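Local structure of viral CASP8 and FADD-like apoptosis regulator (Molluscum contagiosum virus subtype 1, 2BBR) at residues Met63-Gln68 and Leu79-Ala84; Leu13-Glu18 and Lys74-Leu79; Ser109-Ala114 and Arg162-Leu167; Ser152-Leu157 and Gln171-Tyr176. The protein blocks death-receptor-induced apoptosis by interfering with host caspase-8 recruitment and activation at the death-inducing signaling complex, and suppresses host NF-kappa-B activation. All coordinates share one frame; numbering follows the deposited sequence.

Contact 1 of 4, residues Met63-Gln68 and Leu79-Ala84; sequences MLYVLQ and LSKEGA
Tyr-65 and Lys-81 meet because each sends its CG out opposite the backbone N, with chi1 of -177° and 177°. The tyrosine ring is thereby carried from the last turn of helix 57-66 onto helix 81-85. The lysine runs straight as far as CE, then bends at chi4 (-69°). Its CG lies at the ring edge, near the ring plane, 4.0 Å from Tyr-65 CE1. Its NZ stops 3.9 Å from Tyr-65 OH. Both polar ends turn to Glu-85: Glu-85 OE2 is hydrogen-bonded to Tyr-65 OH and forms a salt bridge with Lys-81 NZ. That single carboxylate oxygen ties the two together.

The contact joins helix 57-66, part of the first death effector domain, to the short helix that follows helix 70-77. Ala-84 comes obliquely to the ring, its CB 4.0 Å from Tyr-65 CD1. With such a small side chain the backbones lie close, 6.8 Å between Tyr-65 CA and Ala-84 CA. Ser-80 caps the start of helix 81-85, its OG accepting from Gly-83 N at 3.2 Å. Gln-68 ends the other helix in a Schellman motif, and Met-70 and Leu-88 also touch the Tyr-65 side chain.

Contact 2 of 4, residues Leu13-Glu18 and Lys74-Leu79; sequences LRHLLE and KSRFGL
Arg-76 spans the gap between helix 70-77 and helix 10-17, where it meets Leu-16 and His-15. Its CB is directed at helix 10-17. CG makes the first touch, 3.7 Å from Leu-16 CD1. The leucine and arginine side chains run antiparallel, side by side. The turn at chi2 (-59°) swings CD and the atoms beyond so that NE again nears Leu-16 CD1. The same Leu-16 CD1 sits over one face of the guanidinium, near the border of the group rather than over its middle, 4.1 Å from Arg-76 NE.

Arg-76 NE gives its N-H to a water oxygen at 2.7 Å, and the water lies in the guanidinium plane. This water is also hydrogen-bonded to His-15 ND1, at 2.9 Å, and so bridges the two helices. NH1 turns back to its own helix, with a weak bond to Ser-75 OG that also lies in the plane. Arg-76 NH2 reaches toward the histidine, 3.4 Å from His-15 ND1. The imidazole and guanidinium planes stand 45° apart, so the groups are not stacked. Glu-19 touches the arginine as well.

The contact joins helix 10-17 to helix 70-77 within the first death effector domain. Behind it Phe-77 packs on Leu-57, Leu-60 and Leu-64 of helix 57-66, while Leu-13 packs on Leu-46 of helix 42-51. The chemistry is mixed: an apolar branch against a cation, with a water shared at its rim. A guanidinium this close would probably disfavour a positive charge on His-15.

Contact 3 of 4, residues Ser109-Ala114 and Arg162-Leu167; sequences SSELRA and RTLRRL
The guanidinium of Arg-166 receives the carboxylate of Glu-111 at its edge, in its own plane. The two flat groups are turned 21° from each other. Arg-166 NH1 donates to Glu-111 OE2 at 2.8 Å, with an N-H...O angle of 161°, to form a salt bridge. OE2 is met on its syn side, slightly out of the carboxylate plane. The bond to OE2 is nearly straight; Glu-111 OE1 is farther from Arg-166 NH1, at 3.3 Å. Bends at chi2 and chi3 curl the arginine so that its CD also packs 3.3 Å from Glu-111 OE2. NH1 has a second acceptor in the backbone O of Glu-106.

Arg-166 NH2 forms a further salt bridge with Asp-168. Glu-111, Arg-166 and Asp-168 make up the charge triad of death effector domains, the E/D-RxDL motif, here in the second domain. It links helix 109-122 to the junction between helices 155-163 and 167-187. Arg-165 closes the first of these in a Schellman motif, and Arg-166 is the N-cap of the next.

Beside the charges, Leu-164 wedges against helix 109-122. Its CD2 packs on CB (3.7 Å) and CG of Glu-111, the side chains crossing at about a right angle. Its CD1 lies 4.0 Å from Ala-114 CB.

Contact 4 of 4, residues Ser152-Leu157 and Gln171-Tyr176; sequences SSVSVL and QQLVEY
Val-154 is where the chain of 152-157 first meets Leu-173 and Tyr-176. It is the N-cap residue of helix 155-163, and its CB points at helix 167-187. Chi1 of -63° sets CG1 anti to the carbonyl carbon and leaves CG2 between the backbone N and that carbon. Val-154 CG2 comes within 3.5 Å of Leu-173 O and 4.0 Å of Leu-173 CB. Val-154 CG2 also meets the edge of the Tyr-176 ring, near its plane, 4.1 Å from Tyr-176 CD2. One valine branch sits against a helix backbone and two side chains. The backbone N of Val-154 is hydrogen-bonded to Glu-177 OE1, a second tie to helix 167-187.

Ser-155 and Val-156 face the other way. One turn into the helix, Leu-157 returns to the interface, its CB 3.6 Å from Leu-173 CD2. Leu-173 thus spans the first turn of helix 155-163, from Val-154 to Leu-157.

The tyrosine ring runs back along the incoming loop, and its OH bonds to the backbone O of Pro-151. All four touching residues are buried in the core of the second death effector domain. Tyr-96 of helix 95-104 packs on both Val-154 and Tyr-176, while Val-140 and Leu-143 of helix 136-145 cover Leu-157.

The contacts form two groups. Contacts 1 and 2 lie 11 Å apart between centres and share Leu-79. They touch where Leu-64 CD1 packs 3.6 Å from Phe-77 CE1. Contacts 3 and 4 lie in the second death effector domain, 15 Å apart between centres. Both use helix 155-163, contact 4 at its start and contact 3 at its end. Across the chain, contacts 2 and 3 are about 34 Å apart between centres, on opposite sides of the middle. The Tyr-65 side chain of contact 1 is about 6 Å from a bound azide, probably from the crystallisation liquor, in a pocket lined by Leu-88, Arg-95 and Lys-98. Helix 95-104, which carries Arg-95 and Lys-98, touches Val-66 of contact 1 and Tyr-176 of contact 4.

Contact 1 of 4, residues Met63-Gln68 and Leu79-Ala84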
loop_
_atom_site.group_PDB
_atom_site.type_symbol
_atom_site.label_atom_id
_atom_site.label_comp_id
_atom_site.label_asym_id
_atom_site.label_seq_id
_atom_site.Cartn_x
_atom_site.Cartn_y
_atom_site.Cartn_z
ATOM N N MET A 63 -2.892 -7.317 -5.067
ATOM C CA MET A 63 -1.492 -6.946 -4.922
ATOM C C MET A 63 -0.849 -6.727 -6.282
ATOM O O MET A 63 -0.185 -5.717 -6.506
ATOM C CB MET A 63 -0.719 -8.030 -4.178
ATOM C CG MET A 63 -1.077 -8.152 -2.717
ATOM S SD MET A 63 -0.153 -9.476 -1.942
ATOM C CE MET A 63 -0.898 -9.492 -0.314
ATOM N N LEU A 64 -1.044 -7.676 -7.192
ATOM C CA LEU A 64 -0.453 -7.550 -8.521
ATOM C C LEU A 64 -1.017 -6.350 -9.279
ATOM O O LEU A 64 -0.292 -5.669 -10.002
ATOM C CB LEU A 64 -0.662 -8.839 -9.324
ATOM C CG LEU A 64 0.062 -10.073 -8.768
ATOM C CD1 LEU A 64 -0.301 -11.297 -9.596
ATOM C CD2 LEU A 64 1.568 -9.838 -8.777
ATOM N N TYR A 65 -2.309 -6.092 -9.116
ATOM C CA TYR A 65 -2.923 -4.954 -9.786
ATOM C C TYR A 65 -2.305 -3.647 -9.290
ATOM O O TYR A 65 -1.939 -2.778 -10.082
ATOM C CB TYR A 65 -4.426 -4.929 -9.525
ATOM C CG TYR A 65 -5.129 -3.804 -10.246
ATOM C CD1 TYR A 65 -5.582 -3.966 -11.554
ATOM C CD2 TYR A 65 -5.303 -2.559 -9.638
ATOM C CE1 TYR A 65 -6.188 -2.917 -12.240
ATOM C CE2 TYR A 65 -5.907 -1.504 -10.318
ATOM C CZ TYR A 65 -6.346 -1.693 -11.619
ATOM O OH TYR A 65 -6.937 -0.652 -12.301
ATOM N N VAL A 66 -2.188 -3.513 -7.973
ATOM C CA VAL A 66 -1.613 -2.310 -7.390
ATOM C C VAL A 66 -0.176 -2.105 -7.872
ATOM O O VAL A 66 0.262 -0.971 -8.059
ATOM C CB VAL A 66 -1.655 -2.376 -5.841
ATOM C CG1 VAL A 66 -0.892 -1.203 -5.240
ATOM C CG2 VAL A 66 -3.102 -2.354 -5.365
ATOM N N LEU A 67 0.549 -3.202 -8.081
ATOM C CA LEU A 67 1.931 -3.141 -8.560
ATOM C C LEU A 67 1.968 -2.955 -10.074
ATOM O O LEU A 67 3.041 -2.828 -10.668
ATOM C CB LEU A 67 2.686 -4.426 -8.202
ATOM C CG LEU A 67 2.989 -4.736 -6.735
ATOM C CD1 LEU A 67 3.703 -6.076 -6.637
ATOM C CD2 LEU A 67 3.850 -3.636 -6.143
ATOM N N GLN A 68 0.793 -2.954 -10.689
ATOM C CA GLN A 68 0.670 -2.782 -12.129
ATOM C C GLN A 68 1.363 -3.897 -12.904
ATOM O O GLN A 68 1.884 -3.673 -13.997
ATOM C CB GLN A 68 1.235 -1.420 -12.543
ATOM C CG GLN A 68 0.463 -0.243 -11.969
ATOM C CD GLN A 68 -0.944 -0.143 -12.526
ATOM O OE1 GLN A 68 -1.134 0.139 -13.709
ATOM N NE2 GLN A 68 -1.939 -0.381 -11.677
ATOM N N LEU A 79 -6.017 -13.471 -15.847
ATOM C CA LEU A 79 -6.885 -12.309 -15.748
ATOM C C LEU A 79 -6.377 -11.090 -16.491
ATOM O O LEU A 79 -5.195 -10.754 -16.434
ATOM C CB LEU A 79 -7.081 -11.922 -14.281
ATOM C CG LEU A 79 -7.815 -12.902 -13.370
ATOM C CD1 LEU A 79 -7.772 -12.402 -11.935
ATOM C CD2 LEU A 79 -9.248 -13.066 -13.840
ATOM N N SER A 80 -7.291 -10.429 -17.190
ATOM C CA SER A 80 -6.978 -9.196 -17.888
ATOM C C SER A 80 -7.101 -8.106 -16.821
ATOM O O SER A 80 -7.531 -8.373 -15.696
ATOM C CB SER A 80 -8.010 -8.928 -18.977
ATOM O OG SER A 80 -9.286 -8.706 -18.396
ATOM N N LYS A 81 -6.735 -6.883 -17.177
ATOM C CA LYS A 81 -6.832 -5.758 -16.258
ATOM C C LYS A 81 -8.258 -5.632 -15.706
ATOM O O LYS A 81 -8.455 -5.446 -14.501
ATOM C CB LYS A 81 -6.430 -4.477 -16.993
ATOM C CG LYS A 81 -6.535 -3.196 -16.188
ATOM C CD LYS A 81 -6.015 -2.025 -17.008
ATOM C CE LYS A 81 -6.144 -0.704 -16.266
ATOM N NZ LYS A 81 -7.562 -0.273 -16.113
ATOM N N GLU A 82 -9.248 -5.744 -16.588
ATOM C CA GLU A 82 -10.652 -5.640 -16.195
ATOM C C GLU A 82 -11.067 -6.790 -15.280
ATOM O O GLU A 82 -11.843 -6.599 -14.343
ATOM C CB GLU A 82 -11.560 -5.617 -17.431
ATOM C CG GLU A 82 -11.524 -4.333 -18.259
ATOM C CD GLU A 82 -10.181 -4.077 -18.922
ATOM O OE1 GLU A 82 -9.473 -5.055 -19.238
ATOM O OE2 GLU A 82 -9.845 -2.893 -19.142
ATOM N N GLY A 83 -10.558 -7.987 -15.558
ATOM C CA GLY A 83 -10.884 -9.132 -14.726
ATOM C C GLY A 83 -10.367 -8.922 -13.314
ATOM O O GLY A 83 -11.019 -9.285 -12.332
ATOM N N ALA A 84 -9.185 -8.323 -13.208
ATOM C CA ALA A 84 -8.585 -8.056 -11.909
ATOM C C ALA A 84 -9.343 -6.950 -11.179
ATOM O O ALA A 84 -9.516 -7.005 -9.963
ATOM C CB ALA A 84 -7.124 -7.663 -12.086
#

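Contact 2 of 4, residues Leu13-Glu18 and Lys74-Leu79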
loop_
_atom_site.group_PDB
_atom_site.type_symbol
_atom_site.label_atom_id
_atom_site.label_comp_id
_atom_site.label_asym_id
_atom_site.label_seq_id
_atom_site.Cartn_x
_atom_site.Cartn_y
_atom_site.Cartn_z
ATOM N N LEU A 13 3.213 -19.298 -4.757
ATOM C CA LEU A 13 3.452 -17.904 -4.400
ATOM C C LEU A 13 4.935 -17.537 -4.338
ATOM O O LEU A 13 5.347 -16.523 -4.903
ATOM C CB LEU A 13 2.790 -17.603 -3.057
ATOM C CG LEU A 13 1.334 -18.066 -2.972
ATOM C CD1 LEU A 13 0.791 -17.784 -1.591
ATOM C CD2 LEU A 13 0.499 -17.365 -4.032
ATOM N N ARG A 14 5.733 -18.345 -3.645
ATOM C CA ARG A 14 7.164 -18.068 -3.545
ATOM C C ARG A 14 7.779 -17.982 -4.936
ATOM O O ARG A 14 8.707 -17.207 -5.173
ATOM C CB ARG A 14 7.881 -19.151 -2.732
ATOM C CG ARG A 14 7.787 -18.970 -1.223
ATOM C CD ARG A 14 6.407 -19.317 -0.693
ATOM N NE ARG A 14 6.143 -20.752 -0.757
ATOM C CZ ARG A 14 6.820 -21.670 -0.073
ATOM N NH1 ARG A 14 7.809 -21.307 0.734
ATOM N NH2 ARG A 14 6.507 -22.953 -0.196
ATOM N N HIS A 15 7.252 -18.779 -5.855
ATOM C CA HIS A 15 7.742 -18.782 -7.223
ATOM C C HIS A 15 7.350 -17.460 -7.886
ATOM O O HIS A 15 8.124 -16.866 -8.635
ATOM C CB HIS A 15 7.147 -19.975 -7.974
ATOM C CG HIS A 15 7.582 -20.072 -9.399
ATOM N ND1 HIS A 15 6.831 -19.576 -10.441
ATOM C CD2 HIS A 15 8.694 -20.608 -9.957
ATOM C CE1 HIS A 15 7.458 -19.807 -11.580
ATOM N NE2 HIS A 15 8.590 -20.432 -11.314
ATOM N N LEU A 16 6.142 -17.000 -7.594
ATOM C CA LEU A 16 5.663 -15.738 -8.138
ATOM C C LEU A 16 6.555 -14.584 -7.667
ATOM O O LEU A 16 6.839 -13.660 -8.428
ATOM C CB LEU A 16 4.216 -15.499 -7.693
ATOM C CG LEU A 16 3.569 -14.163 -8.064
ATOM C CD1 LEU A 16 3.612 -13.964 -9.567
ATOM C CD2 LEU A 16 2.136 -14.131 -7.558
ATOM N N LEU A 17 7.010 -14.655 -6.418
ATOM C CA LEU A 17 7.852 -13.606 -5.843
ATOM C C LEU A 17 9.189 -13.395 -6.544
ATOM O O LEU A 17 9.768 -12.310 -6.469
ATOM C CB LEU A 17 8.110 -13.888 -4.361
ATOM C CG LEU A 17 6.915 -13.776 -3.414
ATOM C CD1 LEU A 17 7.366 -14.077 -1.992
ATOM C CD2 LEU A 17 6.317 -12.378 -3.502
ATOM N N GLU A 18 9.687 -14.427 -7.213
ATOM C CA GLU A 18 10.956 -14.325 -7.921
ATOM C C GLU A 18 10.833 -13.338 -9.076
ATOM O O GLU A 18 11.832 -12.952 -9.685
ATOM C CB GLU A 18 11.372 -15.696 -8.457
ATOM C CG GLU A 18 11.664 -16.721 -7.374
ATOM C CD GLU A 18 11.949 -18.098 -7.938
ATOM O OE1 GLU A 18 12.869 -18.223 -8.775
ATOM O OE2 GLU A 18 11.255 -19.059 -7.541
ATOM N N LYS A 74 -1.966 -12.030 -15.939
ATOM C CA LYS A 74 -2.276 -12.901 -17.069
ATOM C C LYS A 74 -1.636 -14.285 -16.949
ATOM O O LYS A 74 -2.324 -15.303 -17.028
ATOM C CB LYS A 74 -1.826 -12.267 -18.392
ATOM C CG LYS A 74 -2.715 -11.140 -18.901
ATOM C CD LYS A 74 -2.228 -10.618 -20.251
ATOM C CE LYS A 74 -0.886 -9.913 -20.124
ATOM N NZ LYS A 74 -0.317 -9.543 -21.448
ATOM N N SER A 75 -0.323 -14.326 -16.743
ATOM C CA SER A 75 0.374 -15.607 -16.677
ATOM C C SER A 75 0.050 -16.493 -15.482
ATOM O O SER A 75 0.040 -17.718 -15.607
ATOM C CB SER A 75 1.889 -15.393 -16.743
ATOM O OG SER A 75 2.378 -14.773 -15.567
ATOM N N ARG A 76 -0.223 -15.887 -14.332
ATOM C CA ARG A 76 -0.513 -16.664 -13.135
ATOM C C ARG A 76 -1.988 -16.865 -12.829
ATOM O O ARG A 76 -2.363 -17.874 -12.228
ATOM C CB ARG A 76 0.163 -16.023 -11.924
ATOM C CG ARG A 76 1.679 -15.962 -12.018
ATOM C CD ARG A 76 2.268 -17.351 -12.185
ATOM N NE ARG A 76 3.699 -17.384 -11.898
ATOM C CZ ARG A 76 4.627 -16.746 -12.605
ATOM N NH1 ARG A 76 4.283 -16.014 -13.653
ATOM N NH2 ARG A 76 5.905 -16.846 -12.260
ATOM N N PHE A 77 -2.831 -15.922 -13.239
ATOM C CA PHE A 77 -4.253 -16.044 -12.949
ATOM C C PHE A 77 -5.175 -15.969 -14.161
ATOM O O PHE A 77 -6.392 -16.097 -14.021
ATOM C CB PHE A 77 -4.652 -14.988 -11.913
ATOM C CG PHE A 77 -3.897 -15.108 -10.615
ATOM C CD1 PHE A 77 -2.887 -14.212 -10.288
ATOM C CD2 PHE A 77 -4.185 -16.140 -9.730
ATOM C CE1 PHE A 77 -2.174 -14.345 -9.096
ATOM C CE2 PHE A 77 -3.479 -16.281 -8.538
ATOM C CZ PHE A 77 -2.472 -15.382 -8.219
ATOM N N GLY A 78 -4.598 -15.778 -15.345
ATOM C CA GLY A 78 -5.393 -15.697 -16.560
ATOM C C GLY A 78 -6.371 -14.538 -16.552
ATOM O O GLY A 78 -7.427 -14.599 -17.188
ATOM N N LEU A 79 -6.017 -13.471 -15.847
ATOM C CA LEU A 79 -6.885 -12.309 -15.748
ATOM C C LEU A 79 -6.377 -11.090 -16.491
ATOM O O LEU A 79 -5.195 -10.754 -16.434
ATOM C CB LEU A 79 -7.081 -11.922 -14.281
ATOM C CG LEU A 79 -7.815 -12.902 -13.370
ATOM C CD1 LEU A 79 -7.772 -12.402 -11.935
ATOM C CD2 LEU A 79 -9.248 -13.066 -13.840
HETATM O O HOH W 1 4.048 -19.153 -9.917
#

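Contact 3 of 4, residues Ser109-Ala114 and Arg162-Leu167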
loop_
_atom_site.group_PDB
_atom_site.type_symbol
_atom_site.label_atom_id
_atom_site.label_comp_id
_atom_site.label_asym_id
_atom_site.label_seq_id
_atom_site.Cartn_x
_atom_site.Cartn_y
_atom_site.Cartn_z
ATOM N N SER A 109 11.394 11.465 -7.968
ATOM C CA SER A 109 12.368 11.589 -6.888
ATOM C C SER A 109 12.492 12.979 -6.280
ATOM O O SER A 109 12.715 13.108 -5.079
ATOM C CB SER A 109 13.743 11.116 -7.362
ATOM O OG SER A 109 13.706 9.750 -7.732
ATOM N N SER A 110 12.360 14.017 -7.100
ATOM C CA SER A 110 12.459 15.385 -6.600
ATOM C C SER A 110 11.271 15.709 -5.699
ATOM O O SER A 110 11.423 16.347 -4.659
ATOM C CB SER A 110 12.503 16.377 -7.763
ATOM O OG SER A 110 12.612 17.706 -7.288
ATOM N N GLU A 111 10.086 15.274 -6.117
ATOM C CA GLU A 111 8.874 15.497 -5.334
ATOM C C GLU A 111 8.977 14.737 -4.014
ATOM O O GLU A 111 8.644 15.261 -2.955
ATOM C CB GLU A 111 7.641 15.023 -6.113
ATOM C CG GLU A 111 7.361 15.832 -7.370
ATOM C CD GLU A 111 6.199 15.288 -8.183
ATOM O OE1 GLU A 111 6.231 14.091 -8.538
ATOM O OE2 GLU A 111 5.263 16.061 -8.476
ATOM N N LEU A 112 9.453 13.497 -4.085
ATOM C CA LEU A 112 9.595 12.686 -2.885
ATOM C C LEU A 112 10.584 13.334 -1.919
ATOM O O LEU A 112 10.356 13.361 -0.710
ATOM C CB LEU A 112 10.051 11.273 -3.252
ATOM C CG LEU A 112 10.315 10.304 -2.095
ATOM C CD1 LEU A 112 9.073 10.159 -1.225
ATOM C CD2 LEU A 112 10.731 8.958 -2.661
ATOM N N ARG A 113 11.685 13.858 -2.452
ATOM C CA ARG A 113 12.676 14.521 -1.615
ATOM C C ARG A 113 12.044 15.724 -0.912
ATOM O O ARG A 113 12.250 15.937 0.277
ATOM C CB ARG A 113 13.862 14.988 -2.462
ATOM C CG ARG A 113 14.876 15.833 -1.703
ATOM C CD ARG A 113 15.759 16.595 -2.676
ATOM N NE ARG A 113 14.948 17.285 -3.676
ATOM C CZ ARG A 113 14.039 18.214 -3.394
ATOM N NH1 ARG A 113 13.822 18.580 -2.137
ATOM N NH2 ARG A 113 13.329 18.763 -4.369
ATOM N N ALA A 114 11.268 16.509 -1.656
ATOM C CA ALA A 114 10.616 17.679 -1.081
ATOM C C ALA A 114 9.680 17.262 0.049
ATOM O O ALA A 114 9.635 17.899 1.097
ATOM C CB ALA A 114 9.838 18.433 -2.155
ATOM N N ARG A 162 -0.292 19.389 -1.145
ATOM C CA ARG A 162 -0.806 20.678 -1.595
ATOM C C ARG A 162 0.350 21.680 -1.678
ATOM O O ARG A 162 0.454 22.445 -2.634
ATOM C CB ARG A 162 -1.876 21.204 -0.636
ATOM C CG ARG A 162 -2.563 22.465 -1.141
ATOM C CD ARG A 162 -3.578 23.026 -0.150
ATOM N NE ARG A 162 -4.639 22.073 0.162
ATOM C CZ ARG A 162 -4.734 21.402 1.305
ATOM N NH1 ARG A 162 -3.830 21.576 2.257
ATOM N NH2 ARG A 162 -5.735 20.553 1.494
ATOM N N THR A 163 1.226 21.658 -0.678
ATOM C CA THR A 163 2.376 22.555 -0.646
ATOM C C THR A 163 3.261 22.305 -1.863
ATOM O O THR A 163 3.849 23.232 -2.424
ATOM C CB THR A 163 3.208 22.331 0.631
ATOM O OG1 THR A 163 2.388 22.579 1.780
ATOM C CG2 THR A 163 4.415 23.266 0.654
ATOM N N LEU A 164 3.347 21.042 -2.260
ATOM C CA LEU A 164 4.142 20.621 -3.408
ATOM C C LEU A 164 3.462 21.046 -4.711
ATOM O O LEU A 164 4.049 20.955 -5.793
ATOM C CB LEU A 164 4.297 19.097 -3.380
ATOM C CG LEU A 164 5.128 18.418 -4.469
ATOM C CD1 LEU A 164 6.576 18.871 -4.364
ATOM C CD2 LEU A 164 5.023 16.903 -4.315
ATOM N N ARG A 165 2.222 21.509 -4.582
ATOM C CA ARG A 165 1.387 21.941 -5.698
ATOM C C ARG A 165 0.791 20.776 -6.481
ATOM O O ARG A 165 0.280 20.957 -7.585
ATOM C CB ARG A 165 2.147 22.894 -6.629
ATOM C CG ARG A 165 2.353 24.269 -6.008
ATOM C CD ARG A 165 2.811 25.305 -7.022
ATOM N NE ARG A 165 4.221 25.652 -6.862
ATOM C CZ ARG A 165 5.231 24.819 -7.090
ATOM N NH1 ARG A 165 4.997 23.577 -7.493
ATOM N NH2 ARG A 165 6.479 25.229 -6.914
ATOM N N ARG A 166 0.853 19.579 -5.901
ATOM C CA ARG A 166 0.258 18.407 -6.530
ATOM C C ARG A 166 -1.162 18.308 -5.979
ATOM O O ARG A 166 -1.498 17.411 -5.195
ATOM C CB ARG A 166 1.051 17.134 -6.211
ATOM C CG ARG A 166 2.361 17.007 -6.988
ATOM C CD ARG A 166 2.120 17.047 -8.494
ATOM N NE ARG A 166 1.288 15.943 -8.965
ATOM C CZ ARG A 166 1.749 14.744 -9.302
ATOM N NH1 ARG A 166 3.047 14.484 -9.222
ATOM N NH2 ARG A 166 0.910 13.803 -9.720
ATOM N N LEU A 167 -1.991 19.262 -6.392
ATOM C CA LEU A 167 -3.374 19.320 -5.948
ATOM C C LEU A 167 -4.167 18.086 -6.362
ATOM O O LEU A 167 -5.179 17.759 -5.738
ATOM C CB LEU A 167 -4.042 20.595 -6.479
ATOM C CG LEU A 167 -3.673 21.894 -5.751
ATOM C CD1 LEU A 167 -2.169 22.102 -5.747
ATOM C CD2 LEU A 167 -4.371 23.061 -6.424
#

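Contact 4 of 4, residues Ser152-Leu157 and Gln171-Tyr176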
loop_
_atom_site.group_PDB
_atom_site.type_symbol
_atom_site.label_atom_id
_atom_site.label_comp_id
_atom_site.label_asym_id
_atom_site.label_seq_id
_atom_site.Cartn_x
_atom_site.Cartn_y
_atom_site.Cartn_z
ATOM N N SER A 152 -7.305 6.629 9.261
ATOM C CA SER A 152 -8.458 7.517 9.396
ATOM C C SER A 152 -8.121 8.993 9.186
ATOM O O SER A 152 -9.012 9.815 8.974
ATOM C CB SER A 152 -9.090 7.350 10.782
ATOM O OG SER A 152 -9.495 6.013 10.999
ATOM N N SER A 153 -6.835 9.326 9.242
ATOM C CA SER A 153 -6.407 10.710 9.090
ATOM C C SER A 153 -5.168 10.844 8.224
ATOM O O SER A 153 -4.085 10.399 8.611
ATOM C CB SER A 153 -6.126 11.312 10.468
ATOM O OG SER A 153 -5.561 12.607 10.357
ATOM N N VAL A 154 -5.324 11.457 7.055
ATOM C CA VAL A 154 -4.200 11.649 6.152
ATOM C C VAL A 154 -4.059 13.114 5.747
ATOM O O VAL A 154 -3.302 13.435 4.835
ATOM C CB VAL A 154 -4.341 10.770 4.874
ATOM C CG1 VAL A 154 -4.329 9.297 5.256
ATOM C CG2 VAL A 154 -5.618 11.117 4.126
ATOM N N SER A 155 -4.762 14.008 6.442
ATOM C CA SER A 155 -4.709 15.427 6.109
ATOM C C SER A 155 -3.305 16.024 6.144
ATOM O O SER A 155 -3.009 16.934 5.375
ATOM C CB SER A 155 -5.644 16.237 7.021
ATOM O OG SER A 155 -5.239 16.174 8.373
ATOM N N VAL A 156 -2.440 15.529 7.025
ATOM C CA VAL A 156 -1.081 16.056 7.079
ATOM C C VAL A 156 -0.391 15.783 5.744
ATOM O O VAL A 156 0.290 16.654 5.194
ATOM C CB VAL A 156 -0.267 15.421 8.231
ATOM C CG1 VAL A 156 1.204 15.794 8.099
ATOM C CG2 VAL A 156 -0.812 15.906 9.571
ATOM N N LEU A 157 -0.567 14.572 5.225
ATOM C CA LEU A 157 0.023 14.213 3.944
ATOM C C LEU A 157 -0.637 14.988 2.810
ATOM O O LEU A 157 0.030 15.399 1.861
ATOM C CB LEU A 157 -0.115 12.712 3.691
ATOM C CG LEU A 157 1.114 11.864 4.018
ATOM C CD1 LEU A 157 0.779 10.391 3.875
ATOM C CD2 LEU A 157 2.259 12.254 3.088
ATOM N N GLN A 171 -6.069 16.003 -3.573
ATOM C CA GLN A 171 -7.488 15.713 -3.698
ATOM C C GLN A 171 -7.803 14.237 -3.480
ATOM O O GLN A 171 -8.810 13.907 -2.856
ATOM C CB GLN A 171 -8.006 16.162 -5.063
ATOM C CG GLN A 171 -9.498 15.948 -5.249
ATOM C CD GLN A 171 -9.996 16.487 -6.570
ATOM O OE1 GLN A 171 -10.572 15.756 -7.374
ATOM N NE2 GLN A 171 -9.774 17.775 -6.802
ATOM N N GLN A 172 -6.962 13.345 -3.992
ATOM C CA GLN A 172 -7.210 11.922 -3.787
ATOM C C GLN A 172 -7.221 11.596 -2.299
ATOM O O GLN A 172 -8.040 10.801 -1.836
ATOM C CB GLN A 172 -6.139 11.075 -4.468
ATOM C CG GLN A 172 -6.180 11.086 -5.977
ATOM C CD GLN A 172 -5.184 10.114 -6.566
ATOM O OE1 GLN A 172 -5.220 8.921 -6.268
ATOM N NE2 GLN A 172 -4.285 10.616 -7.404
ATOM N N LEU A 173 -6.297 12.193 -1.553
ATOM C CA LEU A 173 -6.231 11.944 -0.120
ATOM C C LEU A 173 -7.375 12.593 0.648
ATOM O O LEU A 173 -7.894 11.998 1.590
ATOM C CB LEU A 173 -4.888 12.406 0.451
ATOM C CG LEU A 173 -3.782 11.347 0.466
ATOM C CD1 LEU A 173 -3.407 10.947 -0.951
ATOM C CD2 LEU A 173 -2.574 11.899 1.208
ATOM N N VAL A 174 -7.758 13.809 0.267
ATOM C CA VAL A 174 -8.867 14.482 0.937
ATOM C C VAL A 174 -10.146 13.681 0.708
ATOM O O VAL A 174 -10.928 13.449 1.636
ATOM C CB VAL A 174 -9.065 15.924 0.405
ATOM C CG1 VAL A 174 -10.381 16.497 0.921
ATOM C CG2 VAL A 174 -7.904 16.801 0.852
ATOM N N GLU A 175 -10.353 13.249 -0.530
ATOM C CA GLU A 175 -11.537 12.471 -0.855
ATOM C C GLU A 175 -11.547 11.147 -0.106
ATOM O O GLU A 175 -12.601 10.700 0.353
ATOM C CB GLU A 175 -11.623 12.247 -2.362
ATOM C CG GLU A 175 -12.024 13.513 -3.109
ATOM C CD GLU A 175 -12.080 13.332 -4.610
ATOM O OE1 GLU A 175 -12.553 14.262 -5.299
ATOM O OE2 GLU A 175 -11.646 12.270 -5.101
ATOM N N TYR A 176 -10.381 10.519 0.021
ATOM C CA TYR A 176 -10.288 9.264 0.752
ATOM C C TYR A 176 -10.674 9.479 2.210
ATOM O O TYR A 176 -11.449 8.706 2.772
ATOM C CB TYR A 176 -8.864 8.692 0.709
ATOM C CG TYR A 176 -8.659 7.646 1.783
ATOM C CD1 TYR A 176 -9.258 6.395 1.679
ATOM C CD2 TYR A 176 -7.996 7.958 2.972
ATOM C CE1 TYR A 176 -9.218 5.486 2.731
ATOM C CE2 TYR A 176 -7.952 7.054 4.035
ATOM C CZ TYR A 176 -8.574 5.822 3.906
ATOM O OH TYR A 176 -8.605 4.940 4.960
#